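Local coordinates for protein lectin (Polyandrocarpa misakiensis, PDB 1BYF) that binds galactose through a bound calcium ion as a homodimeric C-type lectin and serves in the tunicate's defence against microorganisms, at residues 4-8 against 42-46; 12-17 against 54-60; 28-34 against 69-73; 17-21 against 116-120. One frame throughout, in Å; residues are numbered along the deposited sequence.

Contact 1: residues 4-8 against 42-46; sequences EILFS and ILAFT
F7 of strand 3-8 and F45 of helix 36-49 stack face to face, joining the first strand of the C-type lectin fold to its second helix across one face of the sheet. The ring centroids lie 3.8 Å apart with planes at 15°, and the side chains run past each other in opposite directions. The closest pair is F7 CD2 to F45 CD1, 3.5 Å. F45 can reach out over the F7 ring because its CG stands anti to the backbone N (chi1 -176°), which sends the ring from the helix toward the strand. The backbone of I42 meets the same F7 ring at its edge, CZ to CA 4.0 Å. Packing is looser at the start of the strand, where I5 and I42 cross at about a right angle and touch chiefly through their terminal methyls, CD1 to CD1 4.1 Å. All residues that touch, even at this looser end, are buried: strand 3-8 continues the sheet into the second subunit, where F7 packs on F7 of that chain and F45 on its M38. T46 OG1 donates to L43 O and accepts from N104 ND2, while its CG2 methyl lies 4.1 Å from F7 CE2.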
loop_
_atom_site.group_PDB
_atom_site.type_symbol
_atom_site.label_atom_id
_atom_site.label_comp_id
_atom_site.label_asym_id
_atom_site.label_seq_id
_atom_site.Cartn_x
_atom_site.Cartn_y
_atom_site.Cartn_z
ATOM N N GLU A 4 4.246 -7.476 -2.959
ATOM C CA GLU A 4 2.857 -7.113 -2.978
ATOM C C GLU A 4 2.599 -6.611 -1.535
ATOM O O GLU A 4 2.934 -7.351 -0.612
ATOM C CB GLU A 4 1.884 -8.237 -3.247
ATOM C CG GLU A 4 1.596 -8.552 -4.698
ATOM C CD GLU A 4 0.725 -9.780 -4.842
ATOM O OE1 GLU A 4 0.196 -10.271 -3.820
ATOM O OE2 GLU A 4 0.508 -10.306 -5.951
ATOM N N ILE A 5 2.112 -5.396 -1.410
ATOM C CA ILE A 5 1.855 -4.838 -0.081
ATOM C C ILE A 5 0.385 -4.431 0.014
ATOM O O ILE A 5 -0.117 -3.697 -0.831
ATOM C CB ILE A 5 2.746 -3.625 0.212
ATOM C CG1 ILE A 5 4.227 -3.995 0.100
ATOM C CG2 ILE A 5 2.433 -3.027 1.578
ATOM C CD1 ILE A 5 4.724 -5.009 1.110
ATOM N N LEU A 6 -0.285 -4.944 1.033
ATOM C CA LEU A 6 -1.698 -4.642 1.236
ATOM C C LEU A 6 -1.861 -3.853 2.536
ATOM O O LEU A 6 -1.342 -4.279 3.559
ATOM C CB LEU A 6 -2.488 -5.949 1.286
ATOM C CG LEU A 6 -3.936 -5.883 1.779
ATOM C CD1 LEU A 6 -4.798 -4.989 0.906
ATOM C CD2 LEU A 6 -4.553 -7.279 1.809
ATOM N N PHE A 7 -2.518 -2.715 2.488
ATOM C CA PHE A 7 -2.785 -1.897 3.665
ATOM C C PHE A 7 -4.296 -1.960 3.911
ATOM O O PHE A 7 -5.041 -1.784 2.938
ATOM C CB PHE A 7 -2.405 -0.438 3.468
ATOM C CG PHE A 7 -0.956 -0.132 3.245
ATOM C CD1 PHE A 7 -0.417 -0.140 1.969
ATOM C CD2 PHE A 7 -0.136 0.195 4.314
ATOM C CE1 PHE A 7 0.918 0.157 1.769
ATOM C CE2 PHE A 7 1.199 0.496 4.120
ATOM C CZ PHE A 7 1.729 0.475 2.849
ATOM N N SER A 8 -4.727 -2.170 5.137
ATOM C CA SER A 8 -6.161 -2.215 5.407
ATOM C C SER A 8 -6.555 -1.311 6.570
ATOM O O SER A 8 -5.910 -1.302 7.619
ATOM C CB SER A 8 -6.648 -3.644 5.648
ATOM O OG SER A 8 -8.015 -3.605 6.048
ATOM N N ILE A 42 6.464 2.061 2.612
ATOM C CA ILE A 42 5.471 1.632 3.593
ATOM C C ILE A 42 5.287 2.725 4.640
ATOM O O ILE A 42 4.149 3.109 4.927
ATOM C CB ILE A 42 5.845 0.284 4.242
ATOM C CG1 ILE A 42 5.615 -0.881 3.264
ATOM C CG2 ILE A 42 5.057 0.028 5.520
ATOM C CD1 ILE A 42 6.273 -2.184 3.675
ATOM N N LEU A 43 6.383 3.242 5.188
ATOM C CA LEU A 43 6.298 4.280 6.207
ATOM C C LEU A 43 5.795 5.598 5.638
ATOM O O LEU A 43 5.177 6.361 6.385
ATOM C CB LEU A 43 7.619 4.461 6.956
ATOM C CG LEU A 43 7.995 3.343 7.938
ATOM C CD1 LEU A 43 9.361 3.611 8.561
ATOM C CD2 LEU A 43 6.937 3.198 9.027
ATOM N N ALA A 44 6.003 5.864 4.351
ATOM C CA ALA A 44 5.485 7.096 3.760
ATOM C C ALA A 44 3.956 7.048 3.743
ATOM O O ALA A 44 3.278 8.050 3.965
ATOM C CB ALA A 44 6.023 7.319 2.359
ATOM N N PHE A 45 3.404 5.860 3.510
ATOM C CA PHE A 45 1.956 5.677 3.484
ATOM C C PHE A 45 1.377 5.842 4.890
ATOM O O PHE A 45 0.401 6.562 5.106
ATOM C CB PHE A 45 1.597 4.299 2.934
ATOM C CG PHE A 45 0.151 3.959 2.734
ATOM C CD1 PHE A 45 -0.657 3.583 3.800
ATOM C CD2 PHE A 45 -0.415 3.992 1.475
ATOM C CE1 PHE A 45 -1.988 3.255 3.606
ATOM C CE2 PHE A 45 -1.745 3.663 1.267
ATOM C CZ PHE A 45 -2.535 3.292 2.337
ATOM N N THR A 46 1.956 5.124 5.855
ATOM C CA THR A 46 1.448 5.188 7.223
ATOM C C THR A 46 1.627 6.573 7.827
ATOM O O THR A 46 0.816 6.976 8.665
ATOM C CB THR A 46 2.058 4.110 8.134
ATOM O OG1 THR A 46 3.457 4.366 8.267
ATOM C CG2 THR A 46 1.836 2.731 7.522
#

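Contact 2: residues 12-17 against 54-60; sequences MNYADA and WVGADNL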
loop_
_atom_site.group_PDB
_atom_site.type_symbol
_atom_site.label_atom_id
_atom_site.label_comp_id
_atom_site.label_asym_id
_atom_site.label_seq_id
_atom_site.Cartn_x
_atom_site.Cartn_y
_atom_site.Cartn_z
ATOM N N MET A 12 -7.852 -4.900 13.998
ATOM C CA MET A 12 -7.885 -6.190 14.643
ATOM C C MET A 12 -6.742 -6.301 15.670
ATOM O O MET A 12 -5.817 -5.498 15.621
ATOM C CB MET A 12 -7.531 -7.299 13.658
ATOM C CG MET A 12 -8.552 -7.942 12.772
ATOM S SD MET A 12 -7.727 -8.311 11.178
ATOM C CE MET A 12 -8.221 -6.829 10.298
ATOM N N ASN A 13 -6.826 -7.386 16.438
ATOM C CA ASN A 13 -5.727 -7.680 17.360
ATOM C C ASN A 13 -4.632 -8.349 16.522
ATOM O O ASN A 13 -4.829 -8.640 15.336
ATOM C CB ASN A 13 -6.145 -8.521 18.553
ATOM C CG ASN A 13 -6.763 -9.856 18.220
ATOM O OD1 ASN A 13 -6.429 -10.477 17.206
ATOM N ND2 ASN A 13 -7.679 -10.321 19.071
ATOM N N TYR A 14 -3.485 -8.588 17.121
ATOM C CA TYR A 14 -2.342 -9.171 16.437
ATOM C C TYR A 14 -2.590 -10.557 15.868
ATOM O O TYR A 14 -2.229 -10.804 14.707
ATOM C CB TYR A 14 -1.157 -9.178 17.405
ATOM C CG TYR A 14 0.123 -9.716 16.814
ATOM C CD1 TYR A 14 0.911 -8.904 16.016
ATOM C CD2 TYR A 14 0.535 -11.026 17.040
ATOM C CE1 TYR A 14 2.089 -9.368 15.463
ATOM C CE2 TYR A 14 1.716 -11.500 16.494
ATOM C CZ TYR A 14 2.486 -10.668 15.711
ATOM O OH TYR A 14 3.659 -11.113 15.148
ATOM N N ALA A 15 -3.192 -11.454 16.647
ATOM C CA ALA A 15 -3.449 -12.800 16.131
ATOM C C ALA A 15 -4.333 -12.708 14.885
ATOM O O ALA A 15 -4.032 -13.310 13.858
ATOM C CB ALA A 15 -4.103 -13.698 17.168
ATOM N N ASP A 16 -5.413 -11.942 14.987
ATOM C CA ASP A 16 -6.353 -11.791 13.885
ATOM C C ASP A 16 -5.703 -11.155 12.659
ATOM O O ASP A 16 -6.070 -11.498 11.537
ATOM C CB ASP A 16 -7.590 -11.012 14.329
ATOM C CG ASP A 16 -8.466 -11.818 15.277
ATOM O OD1 ASP A 16 -8.297 -13.054 15.359
ATOM O OD2 ASP A 16 -9.327 -11.232 15.961
ATOM N N ALA A 17 -4.744 -10.259 12.872
ATOM C CA ALA A 17 -4.049 -9.638 11.745
ATOM C C ALA A 17 -3.271 -10.719 10.986
ATOM O O ALA A 17 -3.247 -10.725 9.755
ATOM C CB ALA A 17 -3.123 -8.533 12.196
ATOM N N TRP A 54 -0.310 -2.963 12.691
ATOM C CA TRP A 54 0.437 -4.129 13.154
ATOM C C TRP A 54 1.527 -4.442 12.126
ATOM O O TRP A 54 1.350 -4.169 10.936
ATOM C CB TRP A 54 -0.446 -5.361 13.259
ATOM C CG TRP A 54 -1.362 -5.406 14.439
ATOM C CD1 TRP A 54 -2.723 -5.474 14.433
ATOM C CD2 TRP A 54 -0.954 -5.400 15.818
ATOM N NE1 TRP A 54 -3.186 -5.503 15.729
ATOM C CE2 TRP A 54 -2.126 -5.460 16.593
ATOM C CE3 TRP A 54 0.283 -5.342 16.462
ATOM C CZ2 TRP A 54 -2.097 -5.467 17.990
ATOM C CZ3 TRP A 54 0.312 -5.348 17.852
ATOM C CH2 TRP A 54 -0.872 -5.413 18.600
ATOM N N VAL A 55 2.629 -5.003 12.584
ATOM C CA VAL A 55 3.697 -5.497 11.724
ATOM C C VAL A 55 3.971 -6.931 12.216
ATOM O O VAL A 55 3.534 -7.302 13.314
ATOM C CB VAL A 55 4.990 -4.693 11.641
ATOM C CG1 VAL A 55 4.725 -3.279 11.123
ATOM C CG2 VAL A 55 5.743 -4.632 12.967
ATOM N N GLY A 56 4.637 -7.737 11.405
ATOM C CA GLY A 56 4.875 -9.123 11.732
ATOM C C GLY A 56 6.055 -9.413 12.634
ATOM O O GLY A 56 6.963 -10.135 12.209
ATOM N N ALA A 57 6.053 -8.892 13.855
ATOM C CA ALA A 57 7.142 -9.173 14.791
ATOM C C ALA A 57 6.568 -9.299 16.196
ATOM O O ALA A 57 5.573 -8.649 16.532
ATOM C CB ALA A 57 8.234 -8.127 14.705
ATOM N N ASP A 58 7.184 -10.170 16.999
ATOM C CA ASP A 58 6.714 -10.385 18.370
ATOM C C ASP A 58 7.767 -11.124 19.189
ATOM O O ASP A 58 8.793 -11.532 18.634
ATOM C CB ASP A 58 5.400 -11.165 18.328
ATOM C CG ASP A 58 5.554 -12.542 17.709
ATOM O OD1 ASP A 58 6.220 -13.401 18.331
ATOM O OD2 ASP A 58 5.029 -12.794 16.606
ATOM N N ASN A 59 7.541 -11.270 20.493
ATOM C CA ASN A 59 8.497 -11.965 21.356
ATOM C C ASN A 59 7.962 -13.319 21.816
ATOM O O ASN A 59 8.452 -13.869 22.812
ATOM C CB ASN A 59 8.781 -11.090 22.586
ATOM C CG ASN A 59 7.674 -11.094 23.619
ATOM O OD1 ASN A 59 6.553 -11.563 23.400
ATOM N ND2 ASN A 59 7.981 -10.566 24.807
ATOM N N LEU A 60 6.937 -13.838 21.161
ATOM C CA LEU A 60 6.266 -15.055 21.582
ATOM C C LEU A 60 7.081 -16.332 21.603
ATOM O O LEU A 60 6.760 -17.225 22.408
ATOM C CB LEU A 60 4.982 -15.254 20.749
ATOM C CG LEU A 60 4.037 -14.039 20.752
ATOM C CD1 LEU A 60 2.847 -14.267 19.826
ATOM C CD2 LEU A 60 3.541 -13.743 22.165
#
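Two hydrogen bonds tie the start of helix 14-22 to segment 54-60, one at each end of the Y14-W54 pair. W54 NE1 donates to M12 O at 2.6 Å and 151°; the acceptor lies in the indole plane, although the donor is tilted from the carbonyl plane of M12. At the far end Y14 OH donates to D58 OD2, also 2.6 Å, on the anti lone pair of that oxygen, with ring and carboxylate planes 83° apart. The other oxygen, D58 OD1, accepts from L60 N in an Asx turn, so both carboxylate oxygens are engaged. N13 caps the helix by accepting from D16 N on OD1.

Between these bonds the two aromatic side chains meet. Y14 CG lies opposite the backbone N, which carries the ring past W54 to D58. Y14 turns its edge to the W54 face, a T-shaped pair with planes at 74°, and its CB sits over the six-membered ring, 3.8 Å from the centroid. In the C-type lectin fold this packs the first helix against strand 53-55, in the region where the chain turns a corner at G56, the centre of an inverse gamma turn. R115 adds a cation-pi contact to W54.

In an apolar contact, A17 CB reaches W54 CD1 at 3.8 Å. The backbone oxygen V55 O meets the tyrosine ring at its edge, near its plane, 3.3 Å from Y14 CE1.

Contact 3: residues 28-34 against 69-73; sequences LVSSAMR and WNDGV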
loop_
_atom_site.group_PDB
_atom_site.type_symbol
_atom_site.label_atom_id
_atom_site.label_comp_id
_atom_site.label_asym_id
_atom_site.label_seq_id
_atom_site.Cartn_x
_atom_site.Cartn_y
_atom_site.Cartn_z
ATOM N N LEU A 28 1.737 -11.080 7.537
ATOM C CA LEU A 28 1.856 -9.776 8.207
ATOM C C LEU A 28 3.219 -9.214 7.820
ATOM O O LEU A 28 4.204 -9.962 7.858
ATOM C CB LEU A 28 1.675 -9.953 9.704
ATOM C CG LEU A 28 1.303 -8.753 10.566
ATOM C CD1 LEU A 28 0.087 -8.022 10.019
ATOM C CD2 LEU A 28 1.029 -9.238 11.997
ATOM N N VAL A 29 3.286 -7.966 7.383
ATOM C CA VAL A 29 4.535 -7.399 6.885
ATOM C C VAL A 29 5.722 -7.716 7.782
ATOM O O VAL A 29 5.677 -7.569 9.004
ATOM C CB VAL A 29 4.400 -5.891 6.631
ATOM C CG1 VAL A 29 4.348 -5.114 7.937
ATOM C CG2 VAL A 29 5.525 -5.383 5.732
ATOM N N SER A 30 6.811 -8.164 7.150
ATOM C CA SER A 30 8.025 -8.524 7.874
ATOM C C SER A 30 9.267 -8.288 7.034
ATOM O O SER A 30 9.961 -7.295 7.263
ATOM C CB SER A 30 7.958 -9.979 8.345
ATOM O OG SER A 30 7.790 -10.856 7.250
ATOM N N SER A 31 9.577 -9.159 6.078
ATOM C CA SER A 31 10.782 -8.946 5.274
ATOM C C SER A 31 10.732 -7.606 4.562
ATOM O O SER A 31 11.784 -6.978 4.407
ATOM C CB SER A 31 11.021 -10.079 4.280
ATOM O OG SER A 31 10.235 -9.913 3.121
ATOM N N ALA A 32 9.548 -7.125 4.173
ATOM C CA ALA A 32 9.509 -5.827 3.484
ATOM C C ALA A 32 9.958 -4.710 4.415
ATOM O O ALA A 32 10.463 -3.680 3.951
ATOM C CB ALA A 32 8.146 -5.558 2.860
ATOM N N MET A 33 9.814 -4.890 5.725
ATOM C CA MET A 33 10.257 -3.860 6.663
ATOM C C MET A 33 11.780 -3.802 6.773
ATOM O O MET A 33 12.328 -2.811 7.253
ATOM C CB MET A 33 9.645 -4.076 8.045
ATOM C CG MET A 33 8.128 -3.957 8.076
ATOM S SD MET A 33 7.524 -2.323 7.663
ATOM C CE MET A 33 7.901 -1.362 9.118
ATOM N N ARG A 34 12.458 -4.846 6.329
ATOM C CA ARG A 34 13.920 -4.900 6.380
ATOM C C ARG A 34 14.533 -4.479 5.050
ATOM O O ARG A 34 15.748 -4.477 4.858
ATOM C CB ARG A 34 14.369 -6.313 6.763
ATOM C CG ARG A 34 13.764 -6.813 8.072
ATOM C CD ARG A 34 14.491 -8.055 8.572
ATOM N NE ARG A 34 14.363 -9.189 7.665
ATOM C CZ ARG A 34 13.383 -10.064 7.581
ATOM N NH1 ARG A 34 12.315 -10.014 8.371
ATOM N NH2 ARG A 34 13.451 -11.038 6.673
ATOM N N TRP A 69 10.830 -11.433 13.688
ATOM C CA TRP A 69 9.939 -11.191 12.552
ATOM C C TRP A 69 9.273 -12.538 12.283
ATOM O O TRP A 69 9.888 -13.555 12.656
ATOM C CB TRP A 69 10.745 -10.695 11.363
ATOM C CG TRP A 69 11.302 -9.310 11.447
ATOM C CD1 TRP A 69 12.608 -8.941 11.603
ATOM C CD2 TRP A 69 10.556 -8.086 11.378
ATOM N NE1 TRP A 69 12.721 -7.570 11.638
ATOM C CE2 TRP A 69 11.466 -7.023 11.498
ATOM C CE3 TRP A 69 9.197 -7.796 11.219
ATOM C CZ2 TRP A 69 11.068 -5.685 11.469
ATOM C CZ3 TRP A 69 8.799 -6.471 11.191
ATOM C CH2 TRP A 69 9.732 -5.436 11.310
ATOM N N ASN A 70 8.069 -12.608 11.741
ATOM C CA ASN A 70 7.390 -13.871 11.527
ATOM C C ASN A 70 8.158 -14.848 10.631
ATOM O O ASN A 70 7.756 -16.010 10.584
ATOM C CB ASN A 70 6.036 -13.748 10.825
ATOM C CG ASN A 70 5.170 -12.594 11.243
ATOM O OD1 ASN A 70 5.032 -12.337 12.443
ATOM N ND2 ASN A 70 4.602 -11.926 10.242
ATOM N N ASP A 71 9.131 -14.376 9.867
ATOM C CA ASP A 71 9.877 -15.278 8.992
ATOM C C ASP A 71 11.131 -15.796 9.696
ATOM O O ASP A 71 12.067 -16.305 9.074
ATOM C CB ASP A 71 10.223 -14.618 7.661
ATOM C CG ASP A 71 11.013 -13.336 7.789
ATOM O OD1 ASP A 71 11.132 -12.789 8.907
ATOM O OD2 ASP A 71 11.521 -12.863 6.745
ATOM N N GLY A 72 11.165 -15.650 11.013
ATOM C CA GLY A 72 12.248 -16.138 11.840
ATOM C C GLY A 72 13.463 -15.254 11.980
ATOM O O GLY A 72 14.369 -15.587 12.750
ATOM N N VAL A 73 13.527 -14.149 11.248
ATOM C CA VAL A 73 14.673 -13.247 11.329
ATOM C C VAL A 73 14.518 -12.338 12.544
ATOM O O VAL A 73 13.420 -11.879 12.870
ATOM C CB VAL A 73 14.831 -12.429 10.038
ATOM C CG1 VAL A 73 15.968 -11.427 10.114
ATOM C CG2 VAL A 73 15.054 -13.374 8.854
#
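The guanidinium of R34 is sandwiched: V73 CB lies over the centre of one face, S31 CA covers the opposite face toward the rim, and D71 and W69 meet its edge. The W69 indole carries R34 CG and S30 O over one face, with the guanidinium plane turned 52° from the ring. R34 CZ stands 4.7 Å from the centroid of the five-membered ring, an off-centre cation-pi contact, and NH1 comes within 3.3 Å of W69 CG. The R34 chain, bent at chi3 (-63°), brings its charged end back past the indole toward the carboxylate.

D71 receives that end through two nitrogens in an end-on salt bridge. NH2 to OD2 is short and nearly straight, 2.7 Å at 171°, and lies in the guanidinium plane; NH1 to OD1 is longer, 3.1 Å, with D71 OD1 tilted out of the plane. Each carboxylate oxygen offers its syn lone pair.

In the C-type lectin fold, these contacts join the loop leading into helix 36-49 to the chain after strand 68-69, where W69 to G72 form a type I turn. Apolar contacts lie deeper: M33 CB presses on W69 CH2 at 3.5 Å, and S30 CA on CE3 at 3.6 Å. Toward L28, the N70 side chain packs its ND2 3.6 Å from L28 CB. The hydroxyl of S31 bonds instead to Y3 and E120.

Contact 4: residues 17-21 against 116-120; sequences AGTYC and RVICE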
loop_
_atom_site.group_PDB
_atom_site.type_symbol
_atom_site.label_atom_id
_atom_site.label_comp_id
_atom_site.label_asym_id
_atom_site.label_seq_id
_atom_site.Cartn_x
_atom_site.Cartn_y
_atom_site.Cartn_z
ATOM N N ALA A 17 -4.744 -10.259 12.872
ATOM C CA ALA A 17 -4.049 -9.638 11.745
ATOM C C ALA A 17 -3.271 -10.719 10.986
ATOM O O ALA A 17 -3.247 -10.725 9.755
ATOM C CB ALA A 17 -3.123 -8.533 12.196
ATOM N N GLY A 18 -2.636 -11.629 11.720
ATOM C CA GLY A 18 -1.876 -12.706 11.084
ATOM C C GLY A 18 -2.781 -13.561 10.202
ATOM O O GLY A 18 -2.489 -13.849 9.041
ATOM N N THR A 19 -3.911 -13.976 10.746
ATOM C CA THR A 19 -4.898 -14.783 10.043
ATOM C C THR A 19 -5.480 -14.035 8.848
ATOM O O THR A 19 -5.740 -14.607 7.789
ATOM C CB THR A 19 -6.055 -15.116 11.016
ATOM O OG1 THR A 19 -5.515 -15.842 12.130
ATOM C CG2 THR A 19 -7.126 -15.949 10.338
ATOM N N TYR A 20 -5.714 -12.743 9.039
ATOM C CA TYR A 20 -6.249 -11.878 7.992
ATOM C C TYR A 20 -5.343 -11.936 6.765
ATOM O O TYR A 20 -5.804 -12.121 5.639
ATOM C CB TYR A 20 -6.350 -10.446 8.531
ATOM C CG TYR A 20 -6.795 -9.404 7.529
ATOM C CD1 TYR A 20 -5.883 -8.841 6.646
ATOM C CD2 TYR A 20 -8.116 -8.982 7.464
ATOM C CE1 TYR A 20 -6.272 -7.892 5.724
ATOM C CE2 TYR A 20 -8.518 -8.023 6.552
ATOM C CZ TYR A 20 -7.590 -7.487 5.686
ATOM O OH TYR A 20 -7.946 -6.549 4.743
ATOM N N CYS A 21 -4.041 -11.762 6.989
ATOM C CA CYS A 21 -3.079 -11.785 5.893
ATOM C C CYS A 21 -2.970 -13.184 5.288
ATOM O O CYS A 21 -2.949 -13.366 4.072
ATOM C CB CYS A 21 -1.704 -11.288 6.330
ATOM S SG CYS A 21 -1.611 -9.559 6.857
ATOM N N ARG A 116 -4.601 -1.281 12.631
ATOM C CA ARG A 116 -4.705 -1.535 11.192
ATOM C C ARG A 116 -3.722 -2.630 10.805
ATOM O O ARG A 116 -2.875 -3.040 11.598
ATOM C CB ARG A 116 -4.507 -0.239 10.412
ATOM C CG ARG A 116 -5.722 0.683 10.448
ATOM C CD ARG A 116 -5.404 2.044 9.850
ATOM N NE ARG A 116 -6.599 2.825 9.563
ATOM C CZ ARG A 116 -7.418 3.367 10.454
ATOM N NH1 ARG A 116 -7.203 3.250 11.764
ATOM N NH2 ARG A 116 -8.483 4.048 10.037
ATOM N N VAL A 117 -3.854 -3.123 9.583
ATOM C CA VAL A 117 -3.053 -4.246 9.119
ATOM C C VAL A 117 -2.307 -3.975 7.820
ATOM O O VAL A 117 -2.809 -3.334 6.900
ATOM C CB VAL A 117 -3.984 -5.465 8.916
ATOM C CG1 VAL A 117 -3.185 -6.710 8.530
ATOM C CG2 VAL A 117 -4.795 -5.741 10.186
ATOM N N ILE A 118 -1.099 -4.514 7.760
ATOM C CA ILE A 118 -0.230 -4.442 6.604
ATOM C C ILE A 118 0.247 -5.860 6.281
ATOM O O ILE A 118 0.856 -6.504 7.137
ATOM C CB ILE A 118 1.016 -3.565 6.816
ATOM C CG1 ILE A 118 0.589 -2.183 7.312
ATOM C CG2 ILE A 118 1.818 -3.454 5.522
ATOM C CD1 ILE A 118 1.757 -1.297 7.702
ATOM N N CYS A 119 -0.058 -6.312 5.071
ATOM C CA CYS A 119 0.365 -7.630 4.636
ATOM C C CYS A 119 1.360 -7.507 3.478
ATOM O O CYS A 119 1.359 -6.509 2.754
ATOM C CB CYS A 119 -0.799 -8.485 4.145
ATOM S SG CYS A 119 -2.236 -8.509 5.224
ATOM N N GLU A 120 2.176 -8.549 3.338
ATOM C CA GLU A 120 3.163 -8.617 2.278
ATOM C C GLU A 120 3.138 -9.983 1.584
ATOM O O GLU A 120 2.672 -10.990 2.111
ATOM C CB GLU A 120 4.586 -8.377 2.793
ATOM C CG GLU A 120 5.192 -9.509 3.611
ATOM C CD GLU A 120 6.665 -9.363 3.911
ATOM O OE1 GLU A 120 7.113 -8.300 4.394
ATOM O OE2 GLU A 120 7.430 -10.339 3.680
#
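A17 opens the packing of helix 14-22 on strand 115-122, the first helix and last strand of the C-type lectin fold, with its CB 3.8 Å from V117 CG2. The segment axes approach to 8.6 Å at 43°. One turn on, Y20 directs its ring to the same valine and to the disulfide: CD1 lies 3.9 Å from V117 CG1, and C119 SG sits at the ring edge, in plane, 5.2 Å from the centroid. The Y20 ring reaches the strand because CG is anti to the backbone N (chi1 176°), and its hydroxyl goes on to E4 of the second subunit, so the side chain takes part in the dimer interface as well as the core. R24 adds a cation-pi contact to the Y20 ring.

C21 then makes the covalent join, the disulfide to C119 that fastens the first helix to the last strand, as in C-type lectins generally. Both sulfurs stand anti to their own carbonyl carbons, and the bridge twists to a chi3 of -79°. V117 CG1 touches both the Y20 ring and the bridge, 3.7 Å from C21 SG.

Contacts 1 and 4 are buried on strands 3-8 and 115-122, neighbours in one sheet, with helices 36-49 and 14-22 packed against them; contact 1 relies on aromatic and aliphatic packing, contact 4 on a covalent bridge. Contact 2, also buried, shares A17 and helix 14-22 with contact 4 but mixes stacking with polar bonds, where strand 53-55 gives way to 57-58. Contact 3 is partly exposed and alone has a salt bridge between its segments. Backbone bonds of G56 to V29 and N70 join contacts 2 and 3, and E120 OE1 accepts from S30 N and A32 N, linking contacts 3 and 4. I42 packs against V29 and A32, joining contacts 1 and 3.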